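Local coordinates for protein polysaccharide deacetylase (Streptococcus pyogenes, PDB 6DQ3) that removes N-acetyl groups from the cell wall linkage unit of streptococcal rhamnopolysaccharides, as a zinc-dependent carbohydrate esterase family 4 enzyme, at residues 12-17 against 38-43; 48-51 against 55-58; 86-91 against 120-125; 158-161 against 166-169; 203-206 against 210-213. All blocks are in the same frame, centred on the assembly; numbering follows the deposited sequence.

Contact 1: residues 12-17 against 38-43. With ACT (acetate ion), chain C.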
# COMPACT_ATOMS: atom_id res chain seq x y z
N LEU A 12 -2.62 0.49 6.90
CA LEU A 12 -1.68 1.57 7.16
C LEU A 12 -1.08 2.07 5.86
O LEU A 12 -0.71 1.28 4.99
CB LEU A 12 -0.58 1.10 8.11
CG LEU A 12 -1.05 0.52 9.44
CD1 LEU A 12 0.15 0.24 10.35
CD2 LEU A 12 -2.05 1.43 10.13
N MET A 13 -1.00 3.39 5.73
CA MET A 13 -0.44 4.02 4.54
C MET A 13 0.87 4.70 4.92
O MET A 13 0.87 5.75 5.57
CB MET A 13 -1.41 5.04 3.94
CG MET A 13 -0.81 5.82 2.77
SD MET A 13 -1.96 6.96 1.98
CE MET A 13 -2.45 7.97 3.36
N TYR A 14 1.97 4.08 4.49
CA TYR A 14 3.32 4.63 4.59
C TYR A 14 3.74 5.22 3.25
O TYR A 14 3.22 4.85 2.20
CB TYR A 14 4.33 3.53 4.98
CG TYR A 14 4.25 3.02 6.39
CD1 TYR A 14 3.44 1.93 6.71
CD2 TYR A 14 4.99 3.60 7.41
CE1 TYR A 14 3.37 1.45 8.00
CE2 TYR A 14 4.93 3.12 8.70
CZ TYR A 14 4.11 2.05 8.99
OH TYR A 14 4.05 1.57 10.28
N HIS A 15 4.71 6.13 3.30
CA HIS A 15 5.36 6.61 2.09
C HIS A 15 6.86 6.51 2.31
O HIS A 15 7.44 5.42 2.19
CB HIS A 15 4.90 8.02 1.74
CG HIS A 15 3.59 8.05 1.00
ND1 HIS A 15 2.38 7.87 1.63
CD2 HIS A 15 3.32 8.21 -0.31
CE1 HIS A 15 1.41 7.94 0.74
NE2 HIS A 15 1.95 8.15 -0.45
N ALA A 16 7.50 7.61 2.69
CA ALA A 16 8.95 7.63 2.85
C ALA A 16 9.37 7.11 4.22
O ALA A 16 8.80 7.50 5.24
CB ALA A 16 9.48 9.04 2.65
N ILE A 17 10.38 6.25 4.24
CA ILE A 17 11.02 5.82 5.48
C ILE A 17 12.53 5.86 5.24
O ILE A 17 13.08 4.99 4.56
CB ILE A 17 10.59 4.42 5.92
CG1 ILE A 17 9.06 4.38 6.06
CG2 ILE A 17 11.25 4.06 7.24
CD1 ILE A 17 8.50 3.05 6.53
N ASP A 38 10.80 0.65 12.93
CA ASP A 38 11.18 -0.55 13.67
C ASP A 38 10.33 -0.70 14.93
O ASP A 38 9.78 -1.77 15.20
CB ASP A 38 12.67 -0.49 14.02
CG ASP A 38 13.18 -1.78 14.64
OD1 ASP A 38 12.77 -2.09 15.77
OD2 ASP A 38 13.99 -2.48 13.98
N GLN A 39 10.17 0.39 15.69
CA GLN A 39 9.44 0.32 16.95
C GLN A 39 7.94 0.10 16.72
O GLN A 39 7.28 -0.54 17.55
CB GLN A 39 9.67 1.60 17.76
CG GLN A 39 11.08 1.72 18.31
CD GLN A 39 11.43 3.14 18.74
OE1 GLN A 39 10.55 3.98 18.92
NE2 GLN A 39 12.72 3.40 18.91
N GLN A 40 7.39 0.63 15.63
CA GLN A 40 5.99 0.37 15.31
C GLN A 40 5.77 -1.10 14.99
O GLN A 40 4.83 -1.72 15.50
CB GLN A 40 5.55 1.25 14.14
CG GLN A 40 5.45 2.72 14.47
CD GLN A 40 5.30 3.58 13.23
OE1 GLN A 40 5.49 3.10 12.11
NE2 GLN A 40 4.95 4.84 13.42
N LEU A 41 6.64 -1.68 14.16
CA LEU A 41 6.48 -3.09 13.82
C LEU A 41 6.69 -3.97 15.05
O LEU A 41 5.97 -4.96 15.25
CB LEU A 41 7.44 -3.50 12.72
CG LEU A 41 7.15 -3.06 11.30
CD1 LEU A 41 8.18 -3.68 10.37
CD2 LEU A 41 5.74 -3.45 10.88
N GLN A 42 7.70 -3.66 15.87
CA GLN A 42 7.92 -4.41 17.09
C GLN A 42 6.65 -4.46 17.94
O GLN A 42 6.28 -5.52 18.45
CB GLN A 42 9.07 -3.80 17.88
CG GLN A 42 9.37 -4.50 19.20
CD GLN A 42 10.39 -3.75 20.03
OE1 GLN A 42 10.66 -2.57 19.79
NE2 GLN A 42 10.96 -4.42 21.02
N LYS A 43 5.98 -3.32 18.09
CA LYS A 43 4.79 -3.27 18.93
C LYS A 43 3.63 -4.04 18.31
O LYS A 43 2.88 -4.72 19.02
CB LYS A 43 4.40 -1.81 19.19
CG LYS A 43 3.29 -1.61 20.20
CD LYS A 43 3.72 -1.92 21.62
CE LYS A 43 2.52 -1.93 22.54
NZ LYS A 43 2.90 -1.93 23.98
C ACT C . -0.38 8.45 -3.34
O ACT C . 0.72 8.08 -2.90
OXT ACT C . -0.61 8.91 -4.47
CH3 ACT C . -1.50 8.30 -2.44
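Tyr14, at the end of strand 8-14, and Gln40, on helix 34-46, account for nearly all of the surface buried here, and one hydrogen bond joins them. The Tyr14 hydroxyl donates to the amide oxygen of Gln40, with OH and OE1 2.8 Å apart. OE1 lies at the edge of the phenol ring, near its plane, and is 3.5 Å from Tyr14 CE2. Relative to the Gln40 amide, the hydroxyl lies above the carbonyl plane, 42° out of it. In Gln40, CG lies anti to the carbonyl carbon (chi1 -70°) and the chain is extended beyond CG, which carries OE1 to the phenol. Its other amide atom, NE2, makes a weak hydrogen bond to the carbonyl of Met219. The next residue, His15, whose side chain touches the zinc ligand Asp78, donates from NE2 an almost straight bond (167°) to acetate atom O, 2.7 Å away; Ser174 N also holds the acetate. Both polar groups of the Tyr14-Gln40 pair are buried, so their bond satisfies a hydroxyl and a carbonyl oxygen, with Phe76 stacked on the phenol and Phe37 meeting it edge-to-face.

Contact 2: residues 48-51 against 55-58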
# COMPACT_ATOMS: atom_id res chain seq x y z
N GLY A 48 0.61 -9.35 18.72
CA GLY A 48 0.07 -10.49 18.02
C GLY A 48 -0.57 -10.19 16.68
O GLY A 48 -1.42 -10.96 16.24
N TYR A 49 -0.18 -9.10 16.02
CA TYR A 49 -0.79 -8.76 14.75
C TYR A 49 -0.37 -9.74 13.66
O TYR A 49 0.78 -10.17 13.59
CB TYR A 49 -0.43 -7.33 14.34
CG TYR A 49 -1.45 -6.30 14.78
CD1 TYR A 49 -1.35 -5.71 16.03
CD2 TYR A 49 -2.52 -5.95 13.96
CE1 TYR A 49 -2.28 -4.79 16.46
CE2 TYR A 49 -3.46 -5.01 14.38
CZ TYR A 49 -3.34 -4.44 15.63
OH TYR A 49 -4.26 -3.52 16.07
N TYR A 50 -1.34 -10.10 12.82
CA TYR A 50 -1.15 -10.88 11.61
C TYR A 50 -1.07 -9.92 10.43
O TYR A 50 -1.96 -9.08 10.25
CB TYR A 50 -2.33 -11.86 11.45
CG TYR A 50 -2.29 -12.80 10.27
CD1 TYR A 50 -2.55 -12.34 8.98
CD2 TYR A 50 -2.05 -14.15 10.45
CE1 TYR A 50 -2.53 -13.21 7.90
CE2 TYR A 50 -2.03 -15.03 9.37
CZ TYR A 50 -2.27 -14.55 8.10
OH TYR A 50 -2.25 -15.43 7.04
N PHE A 51 -0.00 -10.03 9.64
CA PHE A 51 0.25 -9.11 8.54
C PHE A 51 -0.31 -9.68 7.24
O PHE A 51 0.12 -10.73 6.78
CB PHE A 51 1.76 -8.84 8.42
CG PHE A 51 2.36 -8.22 9.65
CD1 PHE A 51 2.27 -6.86 9.86
CD2 PHE A 51 3.02 -9.00 10.58
CE1 PHE A 51 2.81 -6.28 10.99
CE2 PHE A 51 3.57 -8.43 11.72
CZ PHE A 51 3.46 -7.07 11.92
N GLU A 55 -4.48 -10.50 -1.24
CA GLU A 55 -5.41 -11.61 -1.41
C GLU A 55 -6.16 -11.90 -0.11
O GLU A 55 -7.36 -12.23 -0.14
CB GLU A 55 -4.65 -12.84 -1.89
CG GLU A 55 -4.18 -12.80 -3.35
CD GLU A 55 -2.92 -11.98 -3.59
OE1 GLU A 55 -2.21 -11.63 -2.63
OE2 GLU A 55 -2.63 -11.69 -4.77
N GLU A 56 -5.48 -11.80 1.03
CA GLU A 56 -6.12 -12.10 2.31
C GLU A 56 -7.10 -11.00 2.70
O GLU A 56 -8.17 -11.28 3.25
CB GLU A 56 -5.05 -12.29 3.38
CG GLU A 56 -4.26 -13.59 3.21
CD GLU A 56 -3.10 -13.70 4.18
OE1 GLU A 56 -2.42 -12.68 4.42
OE2 GLU A 56 -2.86 -14.81 4.70
N VAL A 57 -6.76 -9.74 2.40
CA VAL A 57 -7.70 -8.65 2.66
C VAL A 57 -8.99 -8.87 1.88
O VAL A 57 -10.09 -8.73 2.42
CB VAL A 57 -7.05 -7.30 2.31
CG1 VAL A 57 -8.08 -6.19 2.39
CG2 VAL A 57 -5.87 -7.02 3.24
N TYR A 58 -8.86 -9.21 0.60
CA TYR A 58 -10.05 -9.43 -0.23
C TYR A 58 -10.89 -10.58 0.32
O TYR A 58 -12.11 -10.46 0.45
CB TYR A 58 -9.65 -9.72 -1.67
CG TYR A 58 -10.82 -9.97 -2.59
CD1 TYR A 58 -11.72 -8.95 -2.88
CD2 TYR A 58 -11.03 -11.22 -3.17
CE1 TYR A 58 -12.81 -9.17 -3.72
CE2 TYR A 58 -12.12 -11.44 -4.01
CZ TYR A 58 -13.00 -10.41 -4.28
OH TYR A 58 -14.07 -10.63 -5.12
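This is a polar side-chain bridge between a short strand and the helix that follows it, at the start of the beta-alpha-beta unit formed by strand 50-51, helix 54-63 and strand 71-77. The Tyr50 hydroxyl donates to the Glu56 carboxylate, with OH and OE2 2.5 Å apart, so short that the exact length is doubtful. The carboxylate comes to the edge of the phenol ring, near its plane, and the two flat groups are turned 49° against each other. Its second oxygen, OE1, lies 3.5 Å from Tyr50 CE1, so both carboxylate oxygens border the same corner of the ring. The side chains meet at about a right angle. Tyr50 swings its ring toward the helix with CG opposite the backbone N (chi1 -178°), and Glu56 reaches back through a chain extended beyond CG. OE1 has partners of its own: it accepts from the backbone N of Ser53 and forms a salt bridge with Lys97, whose NZ also bonds the carbonyl oxygen of Phe51. The carboxylate is thus gripped through both oxygens, and the lysine would probably favour its charged form. Phe51 sends its side chain the other way, onto Leu41 and Met44 of helix 34-46 and onto Val72 and Leu74. Tyr50 is hydrogen-bonded through its backbone to Lys70 and Val72, which sets strand 50-51 parallel to strand 71-77, while Val57 of helix 54-63 packs on Trp73.

Contact 3: residues 86-91 against 120-125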
# COMPACT_ATOMS: atom_id res chain seq x y z
N VAL A 86 15.46 0.39 3.05
CA VAL A 86 15.23 0.68 4.46
C VAL A 86 14.07 -0.15 5.00
O VAL A 86 14.25 -0.92 5.96
CB VAL A 86 14.98 2.19 4.66
CG1 VAL A 86 14.85 2.52 6.13
CG2 VAL A 86 16.09 3.01 4.01
N ALA A 87 12.89 -0.03 4.40
CA ALA A 87 11.71 -0.68 4.98
C ALA A 87 11.81 -2.20 4.92
O ALA A 87 11.47 -2.89 5.89
CB ALA A 87 10.44 -0.19 4.27
N TYR A 88 12.26 -2.74 3.78
CA TYR A 88 12.24 -4.18 3.57
C TYR A 88 13.09 -4.95 4.59
O TYR A 88 12.61 -5.96 5.12
CB TYR A 88 12.68 -4.45 2.13
CG TYR A 88 12.85 -5.90 1.76
CD1 TYR A 88 11.80 -6.80 1.88
CD2 TYR A 88 14.06 -6.37 1.27
CE1 TYR A 88 11.96 -8.12 1.54
CE2 TYR A 88 14.23 -7.69 0.93
CZ TYR A 88 13.17 -8.56 1.07
OH TYR A 88 13.33 -9.88 0.73
N PRO A 89 14.33 -4.55 4.89
CA PRO A 89 15.06 -5.27 5.94
C PRO A 89 14.34 -5.28 7.28
O PRO A 89 14.35 -6.29 7.99
CB PRO A 89 16.40 -4.51 6.03
CG PRO A 89 16.55 -3.85 4.70
CD PRO A 89 15.15 -3.53 4.21
N ILE A 90 13.73 -4.15 7.65
CA ILE A 90 13.02 -4.08 8.91
C ILE A 90 11.77 -4.96 8.88
O ILE A 90 11.43 -5.61 9.88
CB ILE A 90 12.69 -2.61 9.24
CG1 ILE A 90 13.99 -1.81 9.38
CG2 ILE A 90 11.86 -2.53 10.51
CD1 ILE A 90 13.82 -0.30 9.48
N LEU A 91 11.08 -5.02 7.74
CA LEU A 91 9.94 -5.92 7.63
C LEU A 91 10.37 -7.37 7.79
O LEU A 91 9.72 -8.15 8.50
CB LEU A 91 9.23 -5.71 6.30
CG LEU A 91 8.47 -4.39 6.19
CD1 LEU A 91 8.37 -3.95 4.73
CD2 LEU A 91 7.08 -4.50 6.82
N MET A 120 11.91 -6.30 -6.93
CA MET A 120 10.57 -6.79 -6.63
C MET A 120 10.54 -8.31 -6.63
O MET A 120 9.92 -8.93 -5.75
CB MET A 120 9.57 -6.22 -7.62
CG MET A 120 9.44 -4.70 -7.56
SD MET A 120 8.18 -4.06 -8.69
CE MET A 120 9.09 -2.82 -9.60
N LYS A 121 11.21 -8.94 -7.60
CA LYS A 121 11.25 -10.40 -7.64
C LYS A 121 11.90 -10.97 -6.38
O LYS A 121 11.46 -11.99 -5.85
CB LYS A 121 11.97 -10.87 -8.90
CG LYS A 121 11.27 -10.49 -10.20
CD LYS A 121 12.11 -10.85 -11.42
CE LYS A 121 11.36 -10.57 -12.71
NZ LYS A 121 12.15 -11.00 -13.90
N GLU A 122 12.95 -10.30 -5.89
CA GLU A 122 13.59 -10.73 -4.65
C GLU A 122 12.61 -10.62 -3.48
O GLU A 122 12.46 -11.55 -2.68
CB GLU A 122 14.84 -9.90 -4.37
CG GLU A 122 15.50 -10.19 -3.03
CD GLU A 122 16.61 -9.21 -2.66
OE1 GLU A 122 17.09 -8.46 -3.54
OE2 GLU A 122 17.00 -9.18 -1.47
N MET A 123 11.93 -9.47 -3.37
CA MET A 123 11.11 -9.20 -2.20
C MET A 123 9.85 -10.06 -2.17
O MET A 123 9.35 -10.36 -1.08
CB MET A 123 10.74 -7.71 -2.18
CG MET A 123 11.90 -6.79 -1.80
SD MET A 123 11.42 -5.07 -1.56
CE MET A 123 11.26 -4.51 -3.26
N LYS A 124 9.33 -10.46 -3.33
CA LYS A 124 8.15 -11.31 -3.36
C LYS A 124 8.40 -12.65 -2.69
O LYS A 124 7.47 -13.29 -2.20
CB LYS A 124 7.68 -11.53 -4.80
CG LYS A 124 6.98 -10.35 -5.43
CD LYS A 124 6.52 -10.66 -6.85
CE LYS A 124 5.45 -11.76 -6.87
NZ LYS A 124 4.88 -11.97 -8.24
N GLN A 125 9.65 -13.12 -2.68
CA GLN A 125 9.96 -14.40 -2.07
C GLN A 125 10.07 -14.31 -0.55
O GLN A 125 10.19 -15.36 0.10
CB GLN A 125 11.26 -14.95 -2.66
CG GLN A 125 11.15 -15.28 -4.14
CD GLN A 125 12.46 -15.74 -4.73
OE1 GLN A 125 13.54 -15.41 -4.23
NE2 GLN A 125 12.39 -16.52 -5.80
O HOH W 1 15.91 -10.60 0.38
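Apolar packing centres on the Tyr88 ring and the side chain of Met123, which meet where helix 81-93 runs beside helix 117-124. Met123 CG stands over the middle of one ring face, 3.4 Å from the centroid and only 5° off the ring normal, a close CH-pi contact. The sulfur follows over the same face in a Met-aromatic contact: SD is 4.0 Å from the Tyr88 centroid, displaced toward the CB end of the ring, with Tyr88 CG as its nearest ring atom. The first torsion of Tyr88 (chi1 174°) carries the ring out toward helix 117-124, and the twist about CB-CG (chi2 58°) turns its face to Met123. Both helices pack beside the parallel strands of the deacetylase fold, and Tyr88 and Met123 both touch Met128 of strand 128-132, so the pair fills the junction between two helices and a strand.

The polar link between the helices runs through a water. It lies 2.7 Å from Tyr88 OH and donates to Glu122 OE2 at 2.6 Å. Glu122 OE2 itself only comes near the ring edge, 4.0 Å from Tyr88 CE2. The other oxygen, OE1, is hydrogen-bonded to the hydroxyl of Tyr84, one turn earlier on helix 81-93.

Contact 4: residues 158-161 against 166-169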
# COMPACT_ATOMS: atom_id res chain seq x y z
N TYR A 158 1.68 -4.84 -17.06
CA TYR A 158 3.13 -4.83 -16.86
C TYR A 158 3.51 -5.64 -15.62
O TYR A 158 4.37 -6.52 -15.70
CB TYR A 158 3.61 -3.38 -16.74
CG TYR A 158 5.09 -3.20 -16.51
CD1 TYR A 158 5.99 -3.13 -17.58
CD2 TYR A 158 5.60 -3.06 -15.23
CE1 TYR A 158 7.35 -2.95 -17.36
CE2 TYR A 158 6.95 -2.88 -15.00
CZ TYR A 158 7.82 -2.83 -16.06
OH TYR A 158 9.17 -2.65 -15.82
N LEU A 159 2.88 -5.37 -14.48
CA LEU A 159 3.18 -6.12 -13.28
C LEU A 159 2.84 -7.60 -13.45
O LEU A 159 3.61 -8.48 -13.05
CB LEU A 159 2.43 -5.53 -12.08
CG LEU A 159 2.79 -4.10 -11.72
CD1 LEU A 159 1.73 -3.48 -10.83
CD2 LEU A 159 4.15 -4.05 -11.04
N ASP A 160 1.68 -7.89 -14.05
CA ASP A 160 1.26 -9.27 -14.24
C ASP A 160 2.27 -10.05 -15.07
O ASP A 160 2.60 -11.20 -14.75
CB ASP A 160 -0.11 -9.33 -14.93
CG ASP A 160 -1.22 -8.84 -14.05
OD1 ASP A 160 -0.95 -8.46 -12.89
OD2 ASP A 160 -2.39 -8.82 -14.51
N LYS A 161 2.76 -9.45 -16.15
CA LYS A 161 3.70 -10.15 -17.02
C LYS A 161 5.09 -10.19 -16.39
O LYS A 161 5.69 -11.26 -16.27
CB LYS A 161 3.74 -9.48 -18.39
CG LYS A 161 4.64 -10.18 -19.39
CD LYS A 161 4.63 -9.47 -20.74
CE LYS A 161 5.52 -10.17 -21.75
NZ LYS A 161 5.48 -9.51 -23.09
N ASN A 166 -1.09 -12.02 -10.85
CA ASN A 166 -2.39 -11.42 -11.13
C ASN A 166 -2.57 -10.29 -10.13
O ASN A 166 -2.93 -10.53 -8.97
CB ASN A 166 -3.51 -12.44 -11.03
CG ASN A 166 -4.88 -11.82 -11.24
OD1 ASN A 166 -5.00 -10.75 -11.84
ND2 ASN A 166 -5.92 -12.49 -10.75
N THR A 167 -2.30 -9.06 -10.56
CA THR A 167 -2.46 -7.90 -9.70
C THR A 167 -3.93 -7.64 -9.43
O THR A 167 -4.74 -7.59 -10.36
CB THR A 167 -1.82 -6.67 -10.36
OG1 THR A 167 -0.46 -6.96 -10.71
CG2 THR A 167 -1.85 -5.48 -9.42
N ILE A 168 -4.29 -7.47 -8.16
CA ILE A 168 -5.69 -7.33 -7.79
C ILE A 168 -6.01 -6.02 -7.10
O ILE A 168 -7.20 -5.71 -6.91
CB ILE A 168 -6.16 -8.51 -6.89
CG1 ILE A 168 -5.37 -8.54 -5.58
CG2 ILE A 168 -5.98 -9.83 -7.62
CD1 ILE A 168 -6.02 -9.40 -4.51
N ALA A 169 -5.01 -5.23 -6.70
CA ALA A 169 -5.25 -4.03 -5.91
C ALA A 169 -4.64 -2.82 -6.59
O ALA A 169 -3.59 -2.91 -7.24
CB ALA A 169 -4.67 -4.18 -4.49
O HOH W 2 -3.72 -11.70 -14.79
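Asp160 OD1 is gripped by two donors of a single residue, Thr167. The backbone N of Thr167 lies 2.8 Å from OD1, with an N-H...O angle of 160°, and meets it on the syn side, 34° out of the carboxylate plane. The Thr167 hydroxyl also donates, with OG1 2.7 Å from Asp160 OD1, approaching nearly in line with the C-O bond. Both donors reach the same oxygen because the threonine keeps OG1 beside its own backbone N (chi1 -54°), so that N and OG1 both point at OD1. The hydroxyl has apolar company as well: Leu159 CB is 3.5 Å from Thr167 OG1, and Leu159 CG, on the side chain that points at the loop, carries its branch on toward Thr104 of helix 104-108. OG1 in turn accepts a bond from the side-chain amide of Gln165.

The second carboxylate oxygen faces a different set of partners. OD2 forms a salt bridge with Lys156, one turn earlier on the helix, and this lysine also bonds Asn166 OD1 and the carbonyl oxygen of Thr167. A water donates to Asp160 OD2 at 3.2 Å and, weakly, to Asn166 OD1. With a lysine, two donors of Thr167 and a water around it, the aspartate is probably held in its charged form.

Residues 158-161 belong to the last turns of helix 145-162. The contact thus secures the loop that leads from this helix into strand 169-171 of the alpha/beta fold, where an acidic side chain of the helix receives the backbone N-H and hydroxyl of the incoming chain.

Contact 5: residues 203-206 against 210-213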
# COMPACT_ATOMS: atom_id res chain seq x y z
N ALA A 203 -15.83 -3.30 4.43
CA ALA A 203 -16.49 -3.47 3.13
C ALA A 203 -17.36 -2.26 2.80
O ALA A 203 -17.47 -1.85 1.64
CB ALA A 203 -17.32 -4.75 3.15
N ALA A 204 -17.99 -1.68 3.83
CA ALA A 204 -18.91 -0.56 3.62
C ALA A 204 -18.23 0.65 3.00
O ALA A 204 -18.93 1.52 2.45
CB ALA A 204 -19.54 -0.16 4.96
N ASN A 205 -16.90 0.75 3.07
CA ASN A 205 -16.22 1.82 2.36
C ASN A 205 -16.39 1.69 0.85
O ASN A 205 -16.23 2.68 0.11
CB ASN A 205 -14.70 1.84 2.60
CG ASN A 205 -14.30 1.91 4.04
OD1 ASN A 205 -13.15 1.63 4.37
ND2 ASN A 205 -15.22 2.29 4.91
N GLY A 206 -16.67 0.48 0.37
CA GLY A 206 -16.50 0.13 -1.03
C GLY A 206 -15.18 -0.59 -1.21
O GLY A 206 -14.12 -0.05 -0.89
N LEU A 210 -11.34 1.79 -0.32
CA LEU A 210 -11.15 1.51 1.10
C LEU A 210 -10.38 2.62 1.81
O LEU A 210 -9.46 3.22 1.25
CB LEU A 210 -10.39 0.19 1.27
CG LEU A 210 -11.08 -1.06 0.75
CD1 LEU A 210 -10.10 -2.22 0.63
CD2 LEU A 210 -12.23 -1.43 1.68
N ASN A 211 -10.76 2.86 3.06
CA ASN A 211 -10.06 3.83 3.90
C ASN A 211 -8.64 3.35 4.20
O ASN A 211 -8.36 2.14 4.20
CB ASN A 211 -10.77 4.02 5.25
CG ASN A 211 -12.15 4.63 5.13
OD1 ASN A 211 -12.53 5.19 4.10
ND2 ASN A 211 -12.92 4.54 6.21
N ARG A 212 -7.76 4.30 4.49
CA ARG A 212 -6.43 3.97 5.00
C ARG A 212 -6.09 4.88 6.18
O ARG A 212 -6.68 5.95 6.35
CB ARG A 212 -5.36 4.09 3.91
CG ARG A 212 -5.48 3.02 2.84
CD ARG A 212 -4.18 2.86 2.06
NE ARG A 212 -4.00 3.91 1.06
CZ ARG A 212 -2.92 4.03 0.29
NH1 ARG A 212 -1.93 3.15 0.39
NH2 ARG A 212 -2.85 5.02 -0.59
N ILE A 213 -5.15 4.42 6.99
CA ILE A 213 -4.66 5.16 8.15
C ILE A 213 -3.32 5.76 7.77
O ILE A 213 -2.36 5.02 7.52
CB ILE A 213 -4.54 4.26 9.39
CG1 ILE A 213 -5.92 3.77 9.83
CG2 ILE A 213 -3.83 5.01 10.51
CD1 ILE A 213 -5.88 2.56 10.75
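Asn205 and Asn211 form the tight, bonded part of this contact, with their side-chain amides stacked face on face. The planes are 27° apart, and Asn205 OD1 lies 3.3 Å from Asn211 CG. The same OD1 accepts a nearly straight bond (171°) from the backbone N of Asn211, 3.0 Å away, which comes in from above the Asn205 carbonyl plane. A second backbone donor, the N of Ser202, also bonds this oxygen, so one amide oxygen ties the loop to both the preceding and the following strand. Asn205 brings OD1 over Asn211 with CG opposite its carbonyl carbon (chi1 -56°). Asn211 is steadied from its far end, where ND2 donates to the carbonyl oxygen of Ile200.

Between Gly206 and Leu210 the packing is close but makes no hydrogen bond: the carbonyl oxygen of Gly206 rests 3.5 Å from Leu210 CD2, a plain van der Waals touch. The solvent side is the outer face, where Ala203 and Ala204 are exposed on a short 3-10 turn closed by a bond from Gly206 N to Ala203 O.

Strand 210-214 itself lies inside the sheet, between strand 8-14 and strand 192-198 and parallel to both: Leu210 pairs with Gly193 and Thr195, and Ile213 with Ile11. The loop 203-206 lies against the start of this strand, just after strand 201-202, which runs antiparallel to strand 8-14.

The five contacts follow one another along the chain, each closing before the next opens. Contacts 1, 2 and 5 reach the same sheet, while contact 3 joins two helices beside it and contact 4 holds the loop entering strand 169-171. Contacts 1 and 5, about 20 Å apart between centres, meet through neighbouring strands 8-14 and 210-214. Contact 1 touches contact 3 through Leu41 against Leu91 and Ile90, and contact 2 through Leu41 against Phe51. Contact 4, about 25 Å from contact 1 between centres, meets contact 2 where Ile168 packs on Glu55. Tyr14 and Leu159 side chains lie about 12 and 13 Å from bound zinc, so these contacts mostly join elements around the metal-bearing core.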